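Long-range contact in cyclopropane mycolic acid synthase MmaA2 (Mycobacterium tuberculosis, PDB 1TPY), which transfers a methylene group from S-adenosylmethionine to a distal double bond of mycolic acids, forming a cis cyclopropane ring: residues L165-M177 with G202-Q214. Sequence-based numbering, arbitrary orientation.
Sequences LLHTITGLTRQQM and GGQPPTIEMVEEQ. With 16A (cetyl-trimethyl-ammonium), chain D; CO3 (carbonate ion), chain B.
A water between the two segments is gripped by four groups: it donates to G171 O and Q176 OE1 and accepts from T207 OG1 and from I208 N (2.8 Å from the water), a first-turn amide of helix 208-218. The one direct hydrogen bond across the segments runs from G171 N to P206 O, 2.9 Å long with an N-H...O angle of 160°; T170 CA adds a weak CA-H...O contact to the same oxygen. T207 sits at the N-cap of helix 208-218 but makes no capping bond itself; with chi1 at -176°, OG1 swings away from its own backbone N to the water, where T173 CG2 crowds it at 3.1 Å. T173 and Q176 form a capping box at the start of helix 174-179: Q176 N gives to T173 OG1 at 3.0 Å, and T173 N returns a bond to Q176 OE1.

Nearer the sheet the water gives way to side-chain packing. P206 CD rests 3.3 Å from I169 O, an oxygen that takes a hydrogen bond from T168 OG1. The I208 side chain lies across that of T170, CG1 against its CB and OG1; that OG1 bonds to N281 on the adjacent strand. Deeper in, L166 CD1 and V211 CG1 meet tip to tip at 3.8 Å.

I169 and P205 also line the detergent site, which probably corresponds to the acyl-chain pocket, P205 CD lying 3.7 Å from C11 of cetyl-trimethyl-ammonium. The water thus satisfies the I208 N-H that T207 leaves uncapped and joins two helix starts through solvent, while one backbone bond and side-chain packing hold the rest.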
ATOM      1  N   LEU A 165      11.304  -0.214  -4.271  1.00 23.92           N
ATOM      2  CA  LEU A 165      10.226   0.528  -4.899  1.00 24.29           C
ATOM      3  C   LEU A 165       9.258   0.837  -3.773  1.00 23.79           C
ATOM      4  O   LEU A 165       8.539  -0.039  -3.299  1.00 24.98           O
ATOM      5  CB  LEU A 165       9.531  -0.291  -5.986  1.00 23.49           C
ATOM      6  CG  LEU A 165       8.456   0.466  -6.779  1.00 26.39           C
ATOM      7  CD1 LEU A 165       7.224   0.724  -5.917  1.00 25.62           C
ATOM      8  CD2 LEU A 165       9.035   1.781  -7.295  1.00 24.88           C
ATOM      9  N   LEU A 166       9.269   2.089  -3.335  1.00 24.15           N
ATOM     10  CA  LEU A 166       8.412   2.539  -2.258  1.00 22.85           C
ATOM     11  C   LEU A 166       7.231   3.307  -2.822  1.00 22.21           C
ATOM     12  O   LEU A 166       7.370   4.444  -3.261  1.00 21.27           O
ATOM     13  CB  LEU A 166       9.196   3.440  -1.304  1.00 21.84           C
ATOM     14  CG  LEU A 166       8.642   3.672   0.107  1.00 23.31           C
ATOM     15  CD1 LEU A 166       9.164   5.002   0.614  1.00 21.45           C
ATOM     16  CD2 LEU A 166       7.142   3.681   0.111  1.00 25.08           C
ATOM     17  N   HIS A 167       6.069   2.670  -2.805  1.00 21.86           N
ATOM     18  CA  HIS A 167       4.843   3.278  -3.295  1.00 20.59           C
ATOM     19  C   HIS A 167       4.058   3.675  -2.055  1.00 21.71           C
ATOM     20  O   HIS A 167       3.729   2.828  -1.217  1.00 22.80           O
ATOM     21  CB  HIS A 167       4.070   2.262  -4.142  1.00 20.35           C
ATOM     22  CG  HIS A 167       2.664   2.665  -4.462  1.00 21.36           C
ATOM     23  ND1 HIS A 167       2.101   2.459  -5.703  1.00 23.36           N
ATOM     24  CD2 HIS A 167       1.677   3.174  -3.684  1.00 19.77           C
ATOM     25  CE1 HIS A 167       0.829   2.819  -5.674  1.00 19.83           C
ATOM     26  NE2 HIS A 167       0.547   3.254  -4.460  1.00 20.18           N
ATOM     27  N   THR A 168       3.761   4.960  -1.927  1.00 19.11           N
ATOM     28  CA  THR A 168       3.040   5.416  -0.754  1.00 20.08           C
ATOM     29  C   THR A 168       2.285   6.705  -0.972  1.00 20.99           C
ATOM     30  O   THR A 168       2.593   7.499  -1.867  1.00 18.23           O
ATOM     31  CB  THR A 168       3.997   5.639   0.445  1.00 20.40           C
ATOM     32  OG1 THR A 168       3.260   6.167   1.553  1.00 21.13           O
ATOM     33  CG2 THR A 168       5.095   6.621   0.084  1.00 18.76           C
ATOM     34  N   ILE A 169       1.270   6.897  -0.145  1.00 21.65           N
ATOM     35  CA  ILE A 169       0.486   8.107  -0.204  1.00 22.21           C
ATOM     36  C   ILE A 169       1.378   9.166   0.416  1.00 22.53           C
ATOM     37  O   ILE A 169       2.114   8.885   1.357  1.00 23.26           O
ATOM     38  CB  ILE A 169      -0.792   7.975   0.633  1.00 22.75           C
ATOM     39  CG1 ILE A 169      -1.748   6.995  -0.043  1.00 21.25           C
ATOM     40  CG2 ILE A 169      -1.441   9.347   0.826  1.00 22.05           C
ATOM     41  CD1 ILE A 169      -2.956   6.658   0.795  1.00 22.23           C
ATOM     42  N   THR A 170       1.346  10.370  -0.138  1.00 23.11           N
ATOM     43  CA  THR A 170       2.134  11.457   0.414  1.00 24.11           C
ATOM     44  C   THR A 170       1.188  12.626   0.615  1.00 26.26           C
ATOM     45  O   THR A 170       0.306  12.876  -0.209  1.00 27.94           O
ATOM     46  CB  THR A 170       3.281  11.892  -0.525  1.00 24.68           C
ATOM     47  OG1 THR A 170       2.743  12.275  -1.793  1.00 25.91           O
ATOM     48  CG2 THR A 170       4.275  10.758  -0.728  1.00 26.20           C
ATOM     49  N   GLY A 171       1.347  13.321   1.732  1.00 27.10           N
ATOM     50  CA  GLY A 171       0.504  14.464   1.994  1.00 25.13           C
ATOM     51  C   GLY A 171       1.293  15.699   1.620  1.00 25.44           C
ATOM     52  O   GLY A 171       2.521  15.710   1.722  1.00 25.53           O
ATOM     53  N   LEU A 172       0.605  16.728   1.151  1.00 24.45           N
ATOM     54  CA  LEU A 172       1.278  17.967   0.803  1.00 26.11           C
ATOM     55  C   LEU A 172       1.644  18.670   2.099  1.00 25.69           C
ATOM     56  O   LEU A 172       0.947  18.527   3.098  1.00 26.99           O
ATOM     57  CB  LEU A 172       0.352  18.885   0.004  1.00 24.32           C
ATOM     58  CG  LEU A 172       0.274  18.753  -1.513  1.00 23.86           C
ATOM     59  CD1 LEU A 172      -0.270  17.386  -1.912  1.00 24.56           C
ATOM     60  CD2 LEU A 172      -0.615  19.872  -2.042  1.00 24.51           C
ATOM     61  N   THR A 173       2.737  19.417   2.087  1.00 26.04           N
ATOM     62  CA  THR A 173       3.123  20.173   3.266  1.00 26.61           C
ATOM     63  C   THR A 173       2.108  21.310   3.325  1.00 26.61           C
ATOM     64  O   THR A 173       1.340  21.506   2.381  1.00 24.91           O
ATOM     65  CB  THR A 173       4.531  20.772   3.115  1.00 29.00           C
ATOM     66  OG1 THR A 173       4.568  21.620   1.956  1.00 28.61           O
ATOM     67  CG2 THR A 173       5.570  19.656   2.955  1.00 29.72           C
ATOM     68  N   ARG A 174       2.095  22.057   4.422  1.00 28.01           N
ATOM     69  CA  ARG A 174       1.161  23.166   4.542  1.00 27.00           C
ATOM     70  C   ARG A 174       1.473  24.203   3.466  1.00 25.81           C
ATOM     71  O   ARG A 174       0.571  24.821   2.906  1.00 26.30           O
ATOM     72  CB  ARG A 174       1.263  23.803   5.929  1.00 29.64           C
ATOM     73  CG  ARG A 174       0.935  22.853   7.079  1.00 35.31           C
ATOM     74  CD  ARG A 174       1.313  23.453   8.437  1.00 40.18           C
ATOM     75  NE  ARG A 174       0.485  24.602   8.796  1.00 44.01           N
ATOM     76  CZ  ARG A 174      -0.822  24.535   9.035  1.00 46.48           C
ATOM     77  NH1 ARG A 174      -1.496  25.631   9.354  1.00 49.02           N
ATOM     78  NH2 ARG A 174      -1.455  23.371   8.960  1.00 47.14           N
ATOM     79  N   GLN A 175       2.755  24.379   3.169  1.00 25.55           N
ATOM     80  CA  GLN A 175       3.161  25.361   2.168  1.00 26.04           C
ATOM     81  C   GLN A 175       2.724  24.933   0.775  1.00 25.88           C
ATOM     82  O   GLN A 175       2.293  25.761  -0.023  1.00 28.51           O
ATOM     83  CB  GLN A 175       4.683  25.577   2.208  1.00 25.21           C
ATOM     84  CG  GLN A 175       5.201  26.660   1.243  1.00 26.88           C
ATOM     85  CD  GLN A 175       4.535  28.018   1.458  1.00 27.17           C
ATOM     86  OE1 GLN A 175       3.993  28.611   0.527  1.00 30.17           O
ATOM     87  NE2 GLN A 175       4.573  28.511   2.690  1.00 27.05           N
ATOM     88  N   GLN A 176       2.831  23.642   0.475  1.00 25.56           N
ATOM     89  CA  GLN A 176       2.425  23.161  -0.839  1.00 25.36           C
ATOM     90  C   GLN A 176       0.930  23.397  -1.021  1.00 24.15           C
ATOM     91  O   GLN A 176       0.486  23.787  -2.099  1.00 24.89           O
ATOM     92  CB  GLN A 176       2.773  21.680  -1.006  1.00 25.49           C
ATOM     93  CG  GLN A 176       4.282  21.409  -0.981  1.00 27.83           C
ATOM     94  CD  GLN A 176       4.629  19.928  -1.095  1.00 27.48           C
ATOM     95  OE1 GLN A 176       3.988  19.077  -0.482  1.00 25.12           O
ATOM     96  NE2 GLN A 176       5.658  19.622  -1.872  1.00 28.43           N
ATOM     97  N   MET A 177       0.156  23.178   0.038  1.00 23.88           N
ATOM     98  CA  MET A 177      -1.279  23.411  -0.030  1.00 25.89           C
ATOM     99  C   MET A 177      -1.525  24.883  -0.344  1.00 26.38           C
ATOM    100  O   MET A 177      -2.358  25.218  -1.183  1.00 24.26           O
ATOM    101  CB  MET A 177      -1.956  23.047   1.294  1.00 25.66           C
ATOM    102  CG  MET A 177      -2.133  21.554   1.512  1.00 25.75           C
ATOM    103  SD  MET A 177      -3.110  21.196   2.983  1.00 29.54           S
ATOM    104  CE  MET A 177      -1.877  20.450   4.044  1.00 31.28           C
ATOM    105  N   GLY A 202      -3.128   5.148  13.787  1.00 26.58           N
ATOM    106  CA  GLY A 202      -1.688   5.081  13.596  1.00 26.21           C
ATOM    107  C   GLY A 202      -1.260   5.507  12.202  1.00 26.62           C
ATOM    108  O   GLY A 202      -0.070   5.626  11.927  1.00 26.03           O
ATOM    109  N   GLY A 203      -2.232   5.745  11.324  1.00 27.40           N
ATOM    110  CA  GLY A 203      -1.922   6.149   9.963  1.00 28.73           C
ATOM    111  C   GLY A 203      -1.300   7.531   9.911  1.00 30.30           C
ATOM    112  O   GLY A 203      -1.915   8.508  10.339  1.00 31.77           O
ATOM    113  N   GLN A 204      -0.081   7.610   9.383  1.00 30.20           N
ATOM    114  CA  GLN A 204       0.655   8.869   9.278  1.00 30.43           C
ATOM    115  C   GLN A 204       1.375   8.950   7.932  1.00 28.62           C
ATOM    116  O   GLN A 204       2.562   8.640   7.835  1.00 27.71           O
ATOM    117  CB  GLN A 204       1.701   8.966  10.397  1.00 32.85           C
ATOM    118  CG  GLN A 204       1.190   8.607  11.788  1.00 36.19           C
ATOM    119  CD  GLN A 204       2.309   8.490  12.815  1.00 37.57           C
ATOM    120  OE1 GLN A 204       2.107   7.960  13.913  1.00 38.21           O
ATOM    121  NE2 GLN A 204       3.494   8.987  12.465  1.00 34.75           N
ATOM    122  N   PRO A 205       0.676   9.386   6.878  1.00 28.94           N
ATOM    123  CA  PRO A 205       1.333   9.475   5.573  1.00 27.94           C
ATOM    124  C   PRO A 205       2.528  10.415   5.629  1.00 27.06           C
ATOM    125  O   PRO A 205       2.510  11.419   6.336  1.00 29.42           O
ATOM    126  CB  PRO A 205       0.234  10.019   4.676  1.00 28.89           C
ATOM    127  CG  PRO A 205      -0.494  10.948   5.604  1.00 29.80           C
ATOM    128  CD  PRO A 205      -0.606  10.115   6.867  1.00 30.46           C
ATOM    129  N   PRO A 206       3.597  10.092   4.901  1.00 26.24           N
ATOM    130  CA  PRO A 206       4.742  10.994   4.941  1.00 24.96           C
ATOM    131  C   PRO A 206       4.499  12.127   3.949  1.00 25.85           C
ATOM    132  O   PRO A 206       3.528  12.111   3.189  1.00 23.35           O
ATOM    133  CB  PRO A 206       5.881  10.103   4.480  1.00 25.27           C
ATOM    134  CG  PRO A 206       5.210   9.289   3.417  1.00 26.39           C
ATOM    135  CD  PRO A 206       3.899   8.898   4.090  1.00 24.80           C
ATOM    136  N   THR A 207       5.381  13.117   3.977  1.00 25.78           N
ATOM    137  CA  THR A 207       5.318  14.213   3.035  1.00 24.84           C
ATOM    138  C   THR A 207       6.381  13.783   2.032  1.00 23.54           C
ATOM    139  O   THR A 207       7.169  12.889   2.334  1.00 21.87           O
ATOM    140  CB  THR A 207       5.710  15.554   3.693  1.00 25.91           C
ATOM    141  OG1 THR A 207       5.532  16.612   2.751  1.00 33.07           O
ATOM    142  CG2 THR A 207       7.147  15.546   4.119  1.00 23.12           C
ATOM    143  N   ILE A 208       6.415  14.387   0.850  1.00 22.80           N
ATOM    144  CA  ILE A 208       7.414  13.993  -0.137  1.00 23.90           C
ATOM    145  C   ILE A 208       8.842  14.220   0.357  1.00 24.47           C
ATOM    146  O   ILE A 208       9.689  13.337   0.229  1.00 25.09           O
ATOM    147  CB  ILE A 208       7.215  14.740  -1.491  1.00 23.79           C
ATOM    148  CG1 ILE A 208       5.999  14.162  -2.228  1.00 21.42           C
ATOM    149  CG2 ILE A 208       8.471  14.612  -2.356  1.00 23.12           C
ATOM    150  CD1 ILE A 208       5.583  14.963  -3.464  1.00 20.01           C
ATOM    151  N   GLU A 209       9.108  15.389   0.925  1.00 24.27           N
ATOM    152  CA  GLU A 209      10.447  15.685   1.417  1.00 26.92           C
ATOM    153  C   GLU A 209      10.881  14.714   2.514  1.00 27.45           C
ATOM    154  O   GLU A 209      12.062  14.405   2.634  1.00 29.00           O
ATOM    155  CB  GLU A 209      10.535  17.132   1.924  1.00 25.26           C
ATOM    156  CG  GLU A 209       9.473  17.501   2.948  1.00 26.41           C
ATOM    157  CD  GLU A 209       9.533  18.958   3.340  1.00 26.82           C
ATOM    158  OE1 GLU A 209       9.971  19.775   2.506  1.00 29.61           O
ATOM    159  OE2 GLU A 209       9.134  19.293   4.471  1.00 29.42           O
ATOM    160  N   MET A 210       9.931  14.225   3.306  1.00 27.78           N
ATOM    161  CA  MET A 210      10.263  13.279   4.373  1.00 28.53           C
ATOM    162  C   MET A 210      10.848  11.994   3.798  1.00 27.97           C
ATOM    163  O   MET A 210      11.845  11.482   4.305  1.00 28.18           O
ATOM    164  CB  MET A 210       9.027  12.945   5.210  1.00 28.20           C
ATOM    165  CG  MET A 210       8.655  13.994   6.248  1.00 31.98           C
ATOM    166  SD  MET A 210       7.087  13.581   7.074  1.00 35.43           S
ATOM    167  CE  MET A 210       7.484  11.948   7.635  1.00 25.86           C
ATOM    168  N   VAL A 211      10.216  11.472   2.747  1.00 27.89           N
ATOM    169  CA  VAL A 211      10.687  10.254   2.090  1.00 25.59           C
ATOM    170  C   VAL A 211      12.068  10.489   1.476  1.00 24.80           C
ATOM    171  O   VAL A 211      12.987   9.692   1.670  1.00 24.40           O
ATOM    172  CB  VAL A 211       9.721   9.805   0.966  1.00 24.62           C
ATOM    173  CG1 VAL A 211      10.307   8.612   0.218  1.00 23.14           C
ATOM    174  CG2 VAL A 211       8.367   9.438   1.555  1.00 24.81           C
ATOM    175  N   GLU A 212      12.208  11.587   0.738  1.00 24.39           N
ATOM    176  CA  GLU A 212      13.479  11.922   0.091  1.00 27.12           C
ATOM    177  C   GLU A 212      14.609  12.082   1.097  1.00 25.80           C
ATOM    178  O   GLU A 212      15.647  11.439   0.986  1.00 26.49           O
ATOM    179  CB  GLU A 212      13.360  13.226  -0.706  1.00 25.16           C
ATOM    180  CG  GLU A 212      12.277  13.222  -1.766  1.00 28.77           C
ATOM    181  CD  GLU A 212      12.204  14.546  -2.513  1.00 32.65           C
ATOM    182  OE1 GLU A 212      12.173  15.611  -1.850  1.00 33.04           O
ATOM    183  OE2 GLU A 212      12.171  14.522  -3.756  1.00 32.81           O
ATOM    184  N   GLU A 213      14.399  12.955   2.075  1.00 26.09           N
ATOM    185  CA  GLU A 213      15.400  13.225   3.088  1.00 27.31           C
ATOM    186  C   GLU A 213      15.800  12.005   3.911  1.00 26.78           C
ATOM    187  O   GLU A 213      16.986  11.724   4.059  1.00 26.23           O
ATOM    188  CB  GLU A 213      14.906  14.339   4.012  1.00 27.58           C
ATOM    189  CG  GLU A 213      14.701  15.664   3.296  1.00 28.05           C
ATOM    190  CD  GLU A 213      14.211  16.751   4.226  1.00 28.50           C
ATOM    191  OE1 GLU A 213      14.054  16.473   5.435  1.00 27.62           O
ATOM    192  OE2 GLU A 213      13.983  17.880   3.753  1.00 27.07           O
ATOM    193  N   GLN A 214      14.816  11.287   4.443  1.00 27.88           N
ATOM    194  CA  GLN A 214      15.088  10.105   5.256  1.00 29.81           C
ATOM    195  C   GLN A 214      15.777   9.000   4.465  1.00 30.25           C
ATOM    196  O   GLN A 214      16.709   8.368   4.956  1.00 31.24           O
ATOM    197  CB  GLN A 214      13.792   9.557   5.851  1.00 32.10           C
ATOM    198  CG  GLN A 214      13.160  10.434   6.926  1.00 36.64           C
ATOM    199  CD  GLN A 214      13.940  10.438   8.236  1.00 39.78           C
ATOM    200  OE1 GLN A 214      13.460  10.948   9.247  1.00 40.97           O
ATOM    201  NE2 GLN A 214      15.146   9.866   8.223  1.00 39.70           N
TER
HETATM  202  C1  16A D1901      -7.450   4.806   0.109  1.00 28.91           C
HETATM  203  C2  16A D1901      -6.873   5.398   1.395  1.00 29.99           C
HETATM  204  C3  16A D1901      -6.654   6.912   1.236  1.00 30.46           C
HETATM  205  C4  16A D1901      -6.100   7.626   2.461  1.00 29.63           C
HETATM  206  C5  16A D1901      -5.942   9.122   2.146  1.00 28.27           C
HETATM  207  C6  16A D1901      -5.388   9.987   3.289  1.00 27.62           C
HETATM  208  C7  16A D1901      -6.224  10.133   4.585  1.00 26.89           C
HETATM  209  C8  16A D1901      -5.494  10.583   5.873  1.00 27.69           C
HETATM  210  C9  16A D1901      -4.207   9.817   6.264  1.00 27.18           C
HETATM  211  C10 16A D1901      -4.374   8.319   6.614  1.00 26.67           C
HETATM  212  C11 16A D1901      -3.089   7.456   6.544  1.00 28.97           C
HETATM  213  C12 16A D1901      -3.322   5.939   6.459  1.00 31.66           C
HETATM  214  C13 16A D1901      -3.154   5.410   5.030  1.00 33.07           C
HETATM  215  C14 16A D1901      -3.482   3.921   4.944  1.00 35.34           C
HETATM  216  C15 16A D1901      -3.547   3.557   3.451  1.00 36.54           C
HETATM  217  C16 16A D1901      -4.029   2.096   3.336  1.00 37.00           C
HETATM  218  N1  16A D1901      -4.288   1.311   2.053  1.00 37.05           N
HETATM  219  C17 16A D1901      -4.771   0.061   1.959  1.00 37.68           C
HETATM  220  C18 16A D1901      -5.177   2.097   1.115  1.00 36.84           C
HETATM  221  C19 16A D1901      -2.980   1.172   1.307  1.00 36.17           C
HETATM  222  C   CO3 B 902      -1.395   3.666  -1.556  1.00 25.75           C
HETATM  223  O1  CO3 B 902      -1.766   3.520  -2.993  1.00 23.36           O
HETATM  224  O2  CO3 B 902      -2.348   3.605  -0.602  1.00 32.07           O
HETATM  225  O3  CO3 B 902      -0.100   3.867  -1.207  1.00 31.85           O
HETATM  226  O   HOH W   1       4.589  16.393   0.103  1.00 27.39           O